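Local coordinates for abietadiene synthase, chloroplastic (Abies grandis, PDB 3S9V), which belongs to the terpene synthase family, whose largely helical chains combine an N-terminal domain with a metal-binding domain, at residues A[396-401]-A[415-420]; A[606-611]-A[664-669]; A[613-618]-A[632-637]. One frame throughout, in Å; residues are numbered along the deposited sequence.

Contact 1: residues A[396-401]-A[415-420]; sequences NALENV and GEVEYA
Leu398 and Val417 meet tip to tip, and their contact carries most of this small apolar interface, in which 133 Å² is buried in all. The backbones stay well apart, with Leu398 CA and Val417 CA 7.9 Å from each other, so the space between them is bridged by side chains. Leu398 has CG anti to its own carbonyl carbon (chi1 -73°), which directs the isobutyl fork at the opposing helix with a methyl on each prong. Its CD2 lies 3.7 Å from Val417 CG1, and CD1 lies 3.8 Å from the same Val417 CG1, so one valine methyl sits against both prongs of the leucine. In Val417 that methyl is the branch anti to the backbone N (chi1 174°).

Both segments belong to the largely helical N-terminal domain of the terpene synthase family; here the packing joins helix 381-397 to helix 413-422, with Val363 of helix 363-373 also touching Val417. At the margin, Glu418 crosses Leu398 obliquely: its methylene CG comes to 4.0 Å from Leu398 CD1, while the extended chain takes the carboxylate away from the leucine, to Arg414. Two polar atoms beside the patch share this arginine. Arg414 forms a salt bridge to Glu418 OE1 through NE and a hydrogen bond to Leu398 O through NH1, tying both sides of the contact to one guanidinium.

Contact 2: residues A[606-611]-A[664-669]; sequences WKVQLE and IDRESR
Val608 and Arg666 mark the nearest approach of the backbones, their CA atoms 9.2 Å apart, where helix 599-621 faces a type I beta turn running from Asp665 to Ser668. The gap is spanned by Arg666, whose chain is extended from CG to NE; the arginine and valine side chains run alongside each other, pointing opposite ways. Val608 CG1 lies over one face of the guanidinium, and Val608 CB is 3.6 Å from Arg666 NE, so the valine packs against the inner end of the charged group.

The polar end is held from several directions. Arg666 NH1 donates to Val605 O and is hydrogen-bonded to Thr643 OG1. In the plane of the guanidinium, at its edge, a water accepts from Arg666 NH2 at 3.0 Å and donates to Gln609 OE1 at 2.8 Å. Gln609 turns at chi2 (63°) to present this oxygen, its amide plane inclined 65° to the guanidinium. The same OE1 is also bonded to Thr643 OG1, while Gln609 NE2 is bonded to Val637 O, so both ends of the amide are occupied and its flip is fixed. The partners of Arg666 named here are neutral oxygens.

Bonds within the turn link its residues. Asp665 OD1 accepts from Glu667 N, making an Asx turn, and Ser668 OG donates to Asp665 O at 2.9 Å, in the carbonyl plane. Ser668 OG is also bonded to Leu671 N. The arrangement is thus an Asx turn leading into a serine N-cap at the start of helix 669-693, joined by an arginine to helix 599-621 within the all-helical metal-binding domain of a terpene synthase.

Contact 3: residues A[613-618]-A[632-637]; sequences YTKEAE and IENASV
Asn634 and Lys615 both set CG anti to the backbone N (chi1 -175° and -165°), and this sends the asparagine amide across the gap to rest against the lysine chain. Lys615 CD is 3.7 Å from Asn634 OD1, and Lys615 CB stands 3.8 Å from Asn634 ND2; the bend at chi3 keeps Lys615 CE near Asn634 OD1 as well, at 3.7 Å. On the neighbouring position, Glu616 brings its CG to 3.3 Å from Asn634 ND2, a tight approach for a methylene.

The buried Asn634 ND2 has two acceptors. One is Ala612 O, on the same helix as Lys615; the other is a water, which in turn donates to Glu616 OE2 at 2.6 Å. Glu616 OE2 is also hydrogen-bonded to Ser638 OG, so the carboxylate reaches the opposite helix both directly and through water. Nearby, Ala635 CA is 4.1 Å from Glu616 OE2.

The short axes of 613-618 and 632-637 approach to 9.7 Å with a signed crossing angle of -126°. This is helix-helix packing between the successive helices 599-621 and 628-638 of the terpene synthase metal-binding domain, with an asparagine from one hydrogen-bonded to a backbone carbonyl of the other.

In the fold
Contacts 2 and 3 share helix 599-621 and lie in the metal-binding domain, their centres about 12 Å apart; contact 1, in the N-terminal domain, has its centre about 42 Å from either. Along the chain, contact 3 is nested within the loop that contact 2 closes. The two touch at Val637, among other ways by its CG1 packing on Val608 CG1 at 4.1 Å. All three are partly buried, mixing buried with more open residues. Contact 1 lies nearest the centre of the chain and makes only carbon-to-carbon contacts across its segments, one through a glutamate methylene. The other two, farther out, each add a water bridge: arginine to glutamine in contact 2, asparagine to glutamate in contact 3.

Contact 1: residues A[396-401]-A[415-420]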
loop_
_atom_site.group_PDB
_atom_site.type_symbol
_atom_site.label_atom_id
_atom_site.label_comp_id
_atom_site.label_asym_id
_atom_site.label_seq_id
_atom_site.Cartn_x
_atom_site.Cartn_y
_atom_site.Cartn_z
ATOM N N ASN A 396 -6.843 12.979 12.600
ATOM C CA ASN A 396 -6.766 14.363 13.031
ATOM C C ASN A 396 -6.261 15.222 11.865
ATOM O O ASN A 396 -6.476 16.434 11.834
ATOM C CB ASN A 396 -5.832 14.500 14.230
ATOM C CG ASN A 396 -5.886 15.880 14.846
ATOM O OD1 ASN A 396 -6.915 16.296 15.378
ATOM N ND2 ASN A 396 -4.778 16.604 14.770
ATOM N N ALA A 397 -5.603 14.583 10.901
ATOM C CA ALA A 397 -5.074 15.291 9.741
ATOM C C ALA A 397 -6.142 15.550 8.677
ATOM O O ALA A 397 -6.105 16.573 7.995
ATOM C CB ALA A 397 -3.916 14.510 9.136
ATOM N N LEU A 398 -7.087 14.623 8.532
ATOM C CA LEU A 398 -8.156 14.770 7.548
ATOM C C LEU A 398 -9.093 15.923 7.885
ATOM O O LEU A 398 -10.041 16.195 7.148
ATOM C CB LEU A 398 -8.979 13.484 7.439
ATOM C CG LEU A 398 -8.364 12.277 6.732
ATOM C CD1 LEU A 398 -9.346 11.118 6.786
ATOM C CD2 LEU A 398 -8.032 12.633 5.291
ATOM N N GLU A 399 -8.837 16.586 9.007
ATOM C CA GLU A 399 -9.652 17.718 9.426
ATOM C C GLU A 399 -9.046 19.010 8.893
ATOM O O GLU A 399 -9.756 19.986 8.646
ATOM C CB GLU A 399 -9.720 17.791 10.953
ATOM C CG GLU A 399 -10.388 16.601 11.613
ATOM C CD GLU A 399 -11.858 16.483 11.251
ATOM O OE1 GLU A 399 -12.164 16.255 10.060
ATOM O OE2 GLU A 399 -12.707 16.620 12.158
ATOM N N ASN A 400 -7.729 18.997 8.708
ATOM C CA ASN A 400 -7.002 20.168 8.233
ATOM C C ASN A 400 -6.402 20.024 6.834
ATOM O O ASN A 400 -5.696 20.918 6.370
ATOM C CB ASN A 400 -5.890 20.510 9.228
ATOM C CG ASN A 400 -6.409 20.676 10.644
ATOM O OD1 ASN A 400 -7.256 21.532 10.911
ATOM N ND2 ASN A 400 -5.904 19.856 11.561
ATOM N N VAL A 401 -6.673 18.908 6.165
ATOM C CA VAL A 401 -6.144 18.694 4.821
ATOM C C VAL A 401 -7.294 18.575 3.824
ATOM O O VAL A 401 -8.275 17.884 4.078
ATOM C CB VAL A 401 -5.275 17.418 4.753
ATOM C CG1 VAL A 401 -4.627 17.299 3.371
ATOM C CG2 VAL A 401 -4.208 17.458 5.842
ATOM N N GLY A 415 -7.412 11.398 -0.456
ATOM C CA GLY A 415 -8.093 10.244 -1.010
ATOM C C GLY A 415 -7.415 8.944 -0.602
ATOM O O GLY A 415 -8.079 7.939 -0.344
ATOM N N GLU A 416 -6.086 8.955 -0.550
ATOM C CA GLU A 416 -5.348 7.760 -0.159
ATOM C C GLU A 416 -5.568 7.474 1.317
ATOM O O GLU A 416 -5.674 6.324 1.731
ATOM C CB GLU A 416 -3.855 7.932 -0.434
ATOM C CG GLU A 416 -3.487 7.913 -1.904
ATOM C CD GLU A 416 -1.987 8.070 -2.119
ATOM O OE1 GLU A 416 -1.209 7.280 -1.534
ATOM O OE2 GLU A 416 -1.586 8.983 -2.871
ATOM N N VAL A 417 -5.634 8.528 2.112
ATOM C CA VAL A 417 -5.861 8.362 3.534
ATOM C C VAL A 417 -7.271 7.817 3.752
ATOM O O VAL A 417 -7.450 6.759 4.359
ATOM C CB VAL A 417 -5.698 9.702 4.279
ATOM C CG1 VAL A 417 -6.092 9.547 5.743
ATOM C CG2 VAL A 417 -4.250 10.172 4.161
ATOM N N GLU A 418 -8.269 8.526 3.238
ATOM C CA GLU A 418 -9.648 8.092 3.401
ATOM C C GLU A 418 -9.832 6.624 3.038
ATOM O O GLU A 418 -10.535 5.899 3.739
ATOM C CB GLU A 418 -10.590 8.961 2.563
ATOM C CG GLU A 418 -10.961 10.276 3.227
ATOM C CD GLU A 418 -11.930 11.096 2.395
ATOM O OE1 GLU A 418 -12.392 12.154 2.880
ATOM O OE2 GLU A 418 -12.228 10.680 1.251
ATOM N N TYR A 419 -9.203 6.184 1.950
ATOM C CA TYR A 419 -9.330 4.789 1.541
ATOM C C TYR A 419 -8.659 3.864 2.556
ATOM O O TYR A 419 -9.262 2.898 3.030
ATOM C CB TYR A 419 -8.700 4.550 0.169
ATOM C CG TYR A 419 -8.859 3.112 -0.279
ATOM C CD1 TYR A 419 -10.075 2.652 -0.788
ATOM C CD2 TYR A 419 -7.828 2.188 -0.101
ATOM C CE1 TYR A 419 -10.264 1.305 -1.101
ATOM C CE2 TYR A 419 -8.006 0.837 -0.409
ATOM C CZ TYR A 419 -9.227 0.403 -0.906
ATOM O OH TYR A 419 -9.417 -0.931 -1.192
ATOM N N ALA A 420 -7.410 4.174 2.888
ATOM C CA ALA A 420 -6.647 3.377 3.839
ATOM C C ALA A 420 -7.320 3.245 5.196
ATOM O O ALA A 420 -7.231 2.197 5.827
ATOM C CB ALA A 420 -5.250 3.962 4.014
#

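Contact 2: residues A[606-611]-A[664-669]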
loop_
_atom_site.group_PDB
_atom_site.type_symbol
_atom_site.label_atom_id
_atom_site.label_comp_id
_atom_site.label_asym_id
_atom_site.label_seq_id
_atom_site.Cartn_x
_atom_site.Cartn_y
_atom_site.Cartn_z
ATOM N N TRP A 606 -19.285 -31.517 0.157
ATOM C CA TRP A 606 -20.684 -31.220 0.464
ATOM C C TRP A 606 -21.227 -32.018 1.654
ATOM O O TRP A 606 -22.072 -31.523 2.407
ATOM C CB TRP A 606 -21.567 -31.448 -0.776
ATOM C CG TRP A 606 -21.539 -30.284 -1.735
ATOM C CD1 TRP A 606 -20.932 -30.239 -2.952
ATOM C CD2 TRP A 606 -22.071 -28.973 -1.501
ATOM N NE1 TRP A 606 -21.043 -28.979 -3.493
ATOM C CE2 TRP A 606 -21.737 -28.182 -2.622
ATOM C CE3 TRP A 606 -22.793 -28.388 -0.447
ATOM C CZ2 TRP A 606 -22.098 -26.826 -2.724
ATOM C CZ3 TRP A 606 -23.152 -27.038 -0.546
ATOM C CH2 TRP A 606 -22.801 -26.274 -1.681
ATOM N N LYS A 607 -20.740 -33.244 1.827
ATOM C CA LYS A 607 -21.177 -34.084 2.939
ATOM C C LYS A 607 -21.004 -33.325 4.249
ATOM O O LYS A 607 -21.939 -33.211 5.034
ATOM C CB LYS A 607 -20.358 -35.378 2.982
ATOM C CG LYS A 607 -20.556 -36.216 4.247
ATOM C CD LYS A 607 -19.609 -37.407 4.268
ATOM C CE LYS A 607 -19.646 -38.143 5.603
ATOM N NZ LYS A 607 -21.009 -38.653 5.928
ATOM N N VAL A 608 -19.807 -32.791 4.473
ATOM C CA VAL A 608 -19.515 -32.058 5.701
ATOM C C VAL A 608 -20.308 -30.760 5.803
ATOM O O VAL A 608 -20.734 -30.369 6.890
ATOM C CB VAL A 608 -17.997 -31.759 5.813
ATOM C CG1 VAL A 608 -17.702 -30.928 7.062
ATOM C CG2 VAL A 608 -17.223 -33.082 5.867
ATOM N N GLN A 609 -20.518 -30.103 4.668
ATOM C CA GLN A 609 -21.266 -28.852 4.639
ATOM C C GLN A 609 -22.731 -29.071 5.036
ATOM O O GLN A 609 -23.284 -28.328 5.860
ATOM C CB GLN A 609 -21.219 -28.236 3.243
ATOM C CG GLN A 609 -21.847 -26.855 3.166
ATOM C CD GLN A 609 -21.108 -25.862 4.040
ATOM O OE1 GLN A 609 -19.906 -25.663 3.878
ATOM N NE2 GLN A 609 -21.820 -25.236 4.973
ATOM N N LEU A 610 -23.356 -30.086 4.445
ATOM C CA LEU A 610 -24.755 -30.376 4.736
ATOM C C LEU A 610 -24.905 -30.823 6.188
ATOM O O LEU A 610 -25.890 -30.488 6.853
ATOM C CB LEU A 610 -25.292 -31.438 3.771
ATOM C CG LEU A 610 -25.195 -31.046 2.287
ATOM C CD1 LEU A 610 -25.866 -32.099 1.446
ATOM C CD2 LEU A 610 -25.850 -29.707 2.048
ATOM N N GLU A 611 -23.920 -31.570 6.678
ATOM C CA GLU A 611 -23.947 -32.014 8.059
ATOM C C GLU A 611 -23.919 -30.789 8.969
ATOM O O GLU A 611 -24.618 -30.756 9.977
ATOM C CB GLU A 611 -22.763 -32.941 8.347
ATOM C CG GLU A 611 -23.133 -34.413 8.253
ATOM C CD GLU A 611 -21.949 -35.318 7.960
ATOM O OE1 GLU A 611 -20.864 -35.111 8.549
ATOM O OE2 GLU A 611 -22.113 -36.254 7.142
ATOM N N ILE A 664 -4.823 -26.934 2.654
ATOM C CA ILE A 664 -5.975 -26.037 2.609
ATOM C C ILE A 664 -7.300 -26.754 2.846
ATOM O O ILE A 664 -8.369 -26.162 2.666
ATOM C CB ILE A 664 -6.071 -25.322 1.246
ATOM C CG1 ILE A 664 -6.289 -26.357 0.134
ATOM C CG2 ILE A 664 -4.809 -24.507 1.000
ATOM C CD1 ILE A 664 -6.684 -25.761 -1.206
ATOM N N ASP A 665 -7.235 -28.023 3.242
ATOM C CA ASP A 665 -8.454 -28.792 3.474
ATOM C C ASP A 665 -9.095 -28.460 4.816
ATOM O O ASP A 665 -8.615 -27.598 5.550
ATOM C CB ASP A 665 -8.188 -30.306 3.368
ATOM C CG ASP A 665 -7.265 -30.828 4.464
ATOM O OD1 ASP A 665 -7.290 -30.283 5.589
ATOM O OD2 ASP A 665 -6.527 -31.807 4.203
ATOM N N ARG A 666 -10.177 -29.155 5.137
ATOM C CA ARG A 666 -10.897 -28.898 6.371
ATOM C C ARG A 666 -10.099 -29.161 7.646
ATOM O O ARG A 666 -10.449 -28.653 8.715
ATOM C CB ARG A 666 -12.200 -29.686 6.368
ATOM C CG ARG A 666 -13.125 -29.296 5.203
ATOM C CD ARG A 666 -14.517 -29.809 5.451
ATOM N NE ARG A 666 -15.478 -29.568 4.379
ATOM C CZ ARG A 666 -16.061 -28.403 4.107
ATOM N NH1 ARG A 666 -16.941 -28.327 3.110
ATOM N NH2 ARG A 666 -15.763 -27.319 4.813
ATOM N N GLU A 667 -9.021 -29.930 7.532
ATOM C CA GLU A 667 -8.164 -30.237 8.673
ATOM C C GLU A 667 -7.058 -29.204 8.882
ATOM O O GLU A 667 -6.380 -29.229 9.903
ATOM C CB GLU A 667 -7.529 -31.623 8.507
ATOM C CG GLU A 667 -8.378 -32.782 9.033
ATOM C CD GLU A 667 -9.790 -32.801 8.464
ATOM O OE1 GLU A 667 -9.929 -32.881 7.222
ATOM O OE2 GLU A 667 -10.758 -32.741 9.261
ATOM N N SER A 668 -6.869 -28.297 7.925
ATOM C CA SER A 668 -5.820 -27.283 8.060
ATOM C C SER A 668 -6.242 -26.077 8.904
ATOM O O SER A 668 -7.397 -25.647 8.875
ATOM C CB SER A 668 -5.358 -26.793 6.683
ATOM O OG SER A 668 -6.334 -25.967 6.065
ATOM N N ARG A 669 -5.292 -25.533 9.649
ATOM C CA ARG A 669 -5.541 -24.368 10.490
ATOM C C ARG A 669 -5.903 -23.185 9.598
ATOM O O ARG A 669 -6.737 -22.359 9.955
ATOM C CB ARG A 669 -4.287 -24.042 11.305
ATOM C CG ARG A 669 -4.374 -22.794 12.164
ATOM C CD ARG A 669 -5.394 -22.946 13.292
ATOM N NE ARG A 669 -5.379 -21.798 14.198
ATOM C CZ ARG A 669 -6.289 -21.576 15.145
ATOM N NH1 ARG A 669 -7.293 -22.421 15.317
ATOM N NH2 ARG A 669 -6.207 -20.498 15.913
HETATM O O HOH W 1 -17.344 -24.789 4.735
#

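Contact 3: residues A[613-618]-A[632-637]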
loop_
_atom_site.group_PDB
_atom_site.type_symbol
_atom_site.label_atom_id
_atom_site.label_comp_id
_atom_site.label_asym_id
_atom_site.label_seq_id
_atom_site.Cartn_x
_atom_site.Cartn_y
_atom_site.Cartn_z
ATOM N N TYR A 613 -25.072 -27.791 8.222
ATOM C CA TYR A 613 -26.391 -27.161 8.104
ATOM C C TYR A 613 -27.397 -27.948 8.933
ATOM O O TYR A 613 -28.270 -27.379 9.583
ATOM C CB TYR A 613 -26.887 -27.145 6.654
ATOM C CG TYR A 613 -26.165 -26.202 5.725
ATOM C CD1 TYR A 613 -25.704 -24.958 6.170
ATOM C CD2 TYR A 613 -25.979 -26.531 4.382
ATOM C CE1 TYR A 613 -25.078 -24.067 5.296
ATOM C CE2 TYR A 613 -25.355 -25.645 3.499
ATOM C CZ TYR A 613 -24.909 -24.421 3.962
ATOM O OH TYR A 613 -24.302 -23.547 3.090
ATOM N N THR A 614 -27.266 -29.267 8.893
ATOM C CA THR A 614 -28.158 -30.148 9.625
ATOM C C THR A 614 -28.084 -29.951 11.138
ATOM O O THR A 614 -29.108 -30.000 11.817
ATOM C CB THR A 614 -27.865 -31.621 9.286
ATOM O OG1 THR A 614 -28.132 -31.845 7.896
ATOM C CG2 THR A 614 -28.740 -32.553 10.119
ATOM N N LYS A 615 -26.886 -29.725 11.670
ATOM C CA LYS A 615 -26.755 -29.534 13.107
ATOM C C LYS A 615 -27.437 -28.234 13.527
ATOM O O LYS A 615 -28.073 -28.186 14.576
ATOM C CB LYS A 615 -25.280 -29.516 13.533
ATOM C CG LYS A 615 -25.082 -29.678 15.043
ATOM C CD LYS A 615 -23.621 -29.597 15.464
ATOM C CE LYS A 615 -22.789 -30.764 14.938
ATOM N NZ LYS A 615 -23.101 -32.054 15.613
ATOM N N GLU A 616 -27.307 -27.181 12.722
ATOM C CA GLU A 616 -27.949 -25.907 13.054
ATOM C C GLU A 616 -29.468 -26.048 13.004
ATOM O O GLU A 616 -30.178 -25.513 13.854
ATOM C CB GLU A 616 -27.534 -24.787 12.085
ATOM C CG GLU A 616 -26.045 -24.502 12.038
ATOM C CD GLU A 616 -25.727 -23.113 11.493
ATOM O OE1 GLU A 616 -26.453 -22.644 10.584
ATOM O OE2 GLU A 616 -24.742 -22.500 11.970
ATOM N N ALA A 617 -29.960 -26.764 12.000
ATOM C CA ALA A 617 -31.394 -26.971 11.840
ATOM C C ALA A 617 -31.985 -27.734 13.023
ATOM O O ALA A 617 -33.070 -27.403 13.504
ATOM C CB ALA A 617 -31.670 -27.727 10.545
ATOM N N GLU A 618 -31.276 -28.759 13.489
ATOM C CA GLU A 618 -31.756 -29.552 14.616
ATOM C C GLU A 618 -31.753 -28.711 15.882
ATOM O O GLU A 618 -32.681 -28.787 16.687
ATOM C CB GLU A 618 -30.893 -30.803 14.792
ATOM C CG GLU A 618 -30.935 -31.706 13.565
ATOM C CD GLU A 618 -29.979 -32.883 13.642
ATOM O OE1 GLU A 618 -28.849 -32.700 14.151
ATOM O OE2 GLU A 618 -30.352 -33.981 13.172
ATOM N N ILE A 632 -19.344 -22.282 17.646
ATOM C CA ILE A 632 -18.317 -21.838 16.720
ATOM C C ILE A 632 -17.703 -22.958 15.887
ATOM O O ILE A 632 -17.455 -22.763 14.706
ATOM C CB ILE A 632 -17.206 -21.053 17.452
ATOM C CG1 ILE A 632 -17.528 -19.564 17.378
ATOM C CG2 ILE A 632 -15.851 -21.295 16.807
ATOM C CD1 ILE A 632 -17.670 -19.053 15.944
ATOM N N GLU A 633 -17.454 -24.122 16.483
ATOM C CA GLU A 633 -16.886 -25.224 15.709
ATOM C C GLU A 633 -17.770 -25.617 14.520
ATOM O O GLU A 633 -17.265 -25.826 13.419
ATOM C CB GLU A 633 -16.632 -26.443 16.597
ATOM C CG GLU A 633 -15.456 -26.258 17.553
ATOM C CD GLU A 633 -14.187 -25.756 16.858
ATOM O OE1 GLU A 633 -13.776 -26.360 15.842
ATOM O OE2 GLU A 633 -13.599 -24.760 17.336
ATOM N N ASN A 634 -19.082 -25.715 14.736
ATOM C CA ASN A 634 -20.007 -26.061 13.653
ATOM C C ASN A 634 -20.274 -24.855 12.734
ATOM O O ASN A 634 -20.321 -24.987 11.509
ATOM C CB ASN A 634 -21.340 -26.544 14.221
ATOM C CG ASN A 634 -22.286 -27.031 13.140
ATOM O OD1 ASN A 634 -22.057 -28.066 12.519
ATOM N ND2 ASN A 634 -23.349 -26.283 12.904
ATOM N N ALA A 635 -20.438 -23.681 13.343
ATOM C CA ALA A 635 -20.719 -22.451 12.611
ATOM C C ALA A 635 -19.565 -22.009 11.701
ATOM O O ALA A 635 -19.788 -21.367 10.672
ATOM C CB ALA A 635 -21.090 -21.337 13.603
ATOM N N SER A 636 -18.339 -22.359 12.073
ATOM C CA SER A 636 -17.167 -22.011 11.272
ATOM C C SER A 636 -17.264 -22.739 9.942
ATOM O O SER A 636 -16.665 -22.322 8.950
ATOM C CB SER A 636 -15.870 -22.439 11.976
ATOM O OG SER A 636 -15.699 -21.742 13.193
ATOM N N VAL A 637 -18.009 -23.840 9.941
ATOM C CA VAL A 637 -18.210 -24.640 8.741
ATOM C C VAL A 637 -19.525 -24.291 8.034
ATOM O O VAL A 637 -19.572 -24.201 6.808
ATOM C CB VAL A 637 -18.203 -26.151 9.075
ATOM C CG1 VAL A 637 -18.553 -26.947 7.848
ATOM C CG2 VAL A 637 -16.830 -26.562 9.592
HETATM O O HOH W 2 -23.638 -23.920 13.837
#